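Local structure of putative fructose-bisphosphate aldolase (Coccidioides immitis, 3PM6) at residues W61-A66 / K99-L104. The protein is a putative class II fructose-bisphosphate aldolase, a zinc-containing enzyme of the TIM-barrel superfamily with two chains in its assembly. Numbering follows the deposited sequence.
Sequences WAIQYA and KRAADL
Ile63 meets Arg100 and Ala101 on the outside of a TIM barrel, where the helices 60-66 and 95-103 follow the second and third strands of the closed parallel sheet. The two branches of Ile63 divide the work. CG2 lies over one face of the Arg100 guanidinium, 3.5 Å above its plane and over its centre, so the methyl faces the flat group squarely instead of touching its rim. Ile63 CG2 is 3.5 Å from Arg100 NE and 3.6 Å from Arg100 CZ, a van der Waals contact in which no N-H is spent.

Arg100 gets there by reaching straight across: CG stands anti to the backbone N (chi1 -179°) and the chain stays extended as far as NE, carrying the head group out to the other helix. Ile63 comes the other way, so that the two side chains run antiparallel alongside one another, each heading for the other's helix. At the far end of Arg100, NH1 makes a salt bridge with Asp67, just beyond segment 61-66, which probably helps hold the guanidinium plane in this orientation.

The other branch of Ile63 serves the buried side. With chi1 at -63°, CG1 stands beside the backbone N and CG2 anti to it; the branches therefore part, CG2 going to the guanidinium and CG1 carrying CD1 to the methyl of Ala101. Phe114 touches both Ile63 and Ala101, while Val71 of helix 69-80 packs on Ile63 and Leu104. On another flank of helix 60-66, Trp61 and Tyr65 hydrogen-bond to Glu276 and Thr279 of the second subunit. Between the two segments no hydrogen bond forms, and their purely apolar contact is Ile63 CD1 against Ala101 CB at 3.9 Å.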
loop_
_atom_site.group_PDB
_atom_site.type_symbol
_atom_site.label_atom_id
_atom_site.label_comp_id
_atom_site.label_asym_id
_atom_site.label_seq_id
_atom_site.Cartn_x
_atom_site.Cartn_y
_atom_site.Cartn_z
ATOM N N TRP A 61 7.691 3.401 -11.246
ATOM C CA TRP A 61 7.595 4.355 -10.147
ATOM C C TRP A 61 7.256 3.719 -8.795
ATOM O O TRP A 61 7.678 4.237 -7.761
ATOM C CB TRP A 61 6.548 5.442 -10.443
ATOM C CG TRP A 61 6.292 6.305 -9.243
ATOM C CD1 TRP A 61 7.013 7.401 -8.853
ATOM C CD2 TRP A 61 5.270 6.118 -8.247
ATOM N NE1 TRP A 61 6.494 7.919 -7.680
ATOM C CE2 TRP A 61 5.430 7.153 -7.284
ATOM C CE3 TRP A 61 4.224 5.191 -8.084
ATOM C CZ2 TRP A 61 4.576 7.290 -6.168
ATOM C CZ3 TRP A 61 3.389 5.313 -6.976
ATOM C CH2 TRP A 61 3.567 6.364 -6.031
ATOM N N ALA A 62 6.469 2.643 -8.796
ATOM C CA ALA A 62 6.088 2.014 -7.554
ATOM C C ALA A 62 7.304 1.406 -6.846
ATOM O O ALA A 62 7.397 1.417 -5.617
ATOM C CB ALA A 62 5.006 0.959 -7.789
ATOM N N ILE A 63 8.250 0.903 -7.632
ATOM C CA ILE A 63 9.495 0.380 -7.072
ATOM C C ILE A 63 10.424 1.579 -6.715
ATOM O O ILE A 63 10.947 1.640 -5.592
ATOM C CB ILE A 63 10.165 -0.580 -8.050
ATOM C CG1 ILE A 63 9.270 -1.805 -8.289
ATOM C CG2 ILE A 63 11.544 -0.984 -7.546
ATOM C CD1 ILE A 63 9.483 -2.459 -9.695
ATOM N N GLN A 64 10.581 2.535 -7.650
ATOM C CA GLN A 64 11.385 3.761 -7.427
ATOM C C GLN A 64 10.959 4.407 -6.098
ATOM O O GLN A 64 11.797 4.793 -5.302
ATOM C CB GLN A 64 11.225 4.764 -8.603
ATOM C CG GLN A 64 12.092 4.451 -9.845
ATOM C CD GLN A 64 11.561 4.984 -11.222
ATOM O OE1 GLN A 64 10.777 5.968 -11.327
ATOM N NE2 GLN A 64 12.028 4.328 -12.290
ATOM N N TYR A 65 9.653 4.466 -5.846
ATOM C CA TYR A 65 9.114 5.165 -4.685
ATOM C C TYR A 65 9.102 4.364 -3.364
ATOM O O TYR A 65 9.489 4.905 -2.334
ATOM C CB TYR A 65 7.725 5.724 -4.997
ATOM C CG TYR A 65 6.851 6.095 -3.795
ATOM C CD1 TYR A 65 7.083 7.270 -3.063
ATOM C CD2 TYR A 65 5.772 5.298 -3.428
ATOM C CE1 TYR A 65 6.276 7.620 -1.999
ATOM C CE2 TYR A 65 4.937 5.646 -2.374
ATOM C CZ TYR A 65 5.198 6.795 -1.662
ATOM O OH TYR A 65 4.401 7.123 -0.596
ATOM N N ALA A 66 8.657 3.108 -3.398
ATOM C CA ALA A 66 8.397 2.330 -2.185
ATOM C C ALA A 66 9.188 1.027 -2.125
ATOM O O ALA A 66 8.853 0.119 -1.349
ATOM C CB ALA A 66 6.902 2.048 -2.070
ATOM N N LYS A 99 15.022 -6.112 -14.808
ATOM C CA LYS A 99 15.775 -7.138 -14.084
ATOM C C LYS A 99 15.580 -6.942 -12.592
ATOM O O LYS A 99 15.414 -7.907 -11.872
ATOM C CB LYS A 99 17.250 -7.042 -14.402
ATOM C CG LYS A 99 17.557 -7.255 -15.813
ATOM C CD LYS A 99 18.851 -6.506 -16.107
ATOM C CE LYS A 99 19.303 -6.829 -17.480
ATOM N NZ LYS A 99 19.508 -8.288 -17.562
ATOM N N ARG A 100 15.566 -5.691 -12.138
ATOM C CA ARG A 100 15.370 -5.423 -10.723
ATOM C C ARG A 100 13.986 -5.919 -10.278
ATOM O O ARG A 100 13.840 -6.582 -9.226
ATOM C CB ARG A 100 15.546 -3.936 -10.427
ATOM C CG ARG A 100 15.390 -3.573 -8.937
ATOM C CD ARG A 100 15.231 -2.051 -8.713
ATOM N NE ARG A 100 14.989 -1.759 -7.298
ATOM C CZ ARG A 100 15.034 -0.544 -6.750
ATOM N NH1 ARG A 100 14.809 -0.399 -5.456
ATOM N NH2 ARG A 100 15.319 0.528 -7.486
ATOM N N ALA A 101 12.970 -5.628 -11.085
ATOM C CA ALA A 101 11.623 -6.162 -10.800
ATOM C C ALA A 101 11.578 -7.699 -10.868
ATOM O O ALA A 101 10.945 -8.334 -10.043
ATOM C CB ALA A 101 10.591 -5.549 -11.733
ATOM N N ALA A 102 12.231 -8.280 -11.863
ATOM C CA ALA A 102 12.181 -9.724 -12.099
ATOM C C ALA A 102 12.901 -10.511 -10.977
ATOM O O ALA A 102 12.514 -11.639 -10.668
ATOM C CB ALA A 102 12.770 -10.067 -13.461
ATOM N N ASP A 103 13.930 -9.883 -10.383
ATOM C CA ASP A 103 14.665 -10.410 -9.229
ATOM C C ASP A 103 13.805 -10.459 -7.948
ATOM O O ASP A 103 14.108 -11.215 -7.021
ATOM C CB ASP A 103 15.940 -9.593 -8.977
ATOM C CG ASP A 103 16.992 -9.764 -10.080
ATOM O OD1 ASP A 103 16.915 -10.706 -10.897
ATOM O OD2 ASP A 103 17.919 -8.939 -10.132
ATOM N N LEU A 104 12.734 -9.677 -7.888
ATOM C CA LEU A 104 11.838 -9.716 -6.737
ATOM C C LEU A 104 11.189 -11.089 -6.466
ATOM O O LEU A 104 10.828 -11.386 -5.323
ATOM C CB LEU A 104 10.758 -8.639 -6.847
ATOM C CG LEU A 104 11.231 -7.192 -6.656
ATOM C CD1 LEU A 104 10.130 -6.186 -7.022
ATOM C CD2 LEU A 104 11.717 -6.966 -5.229
#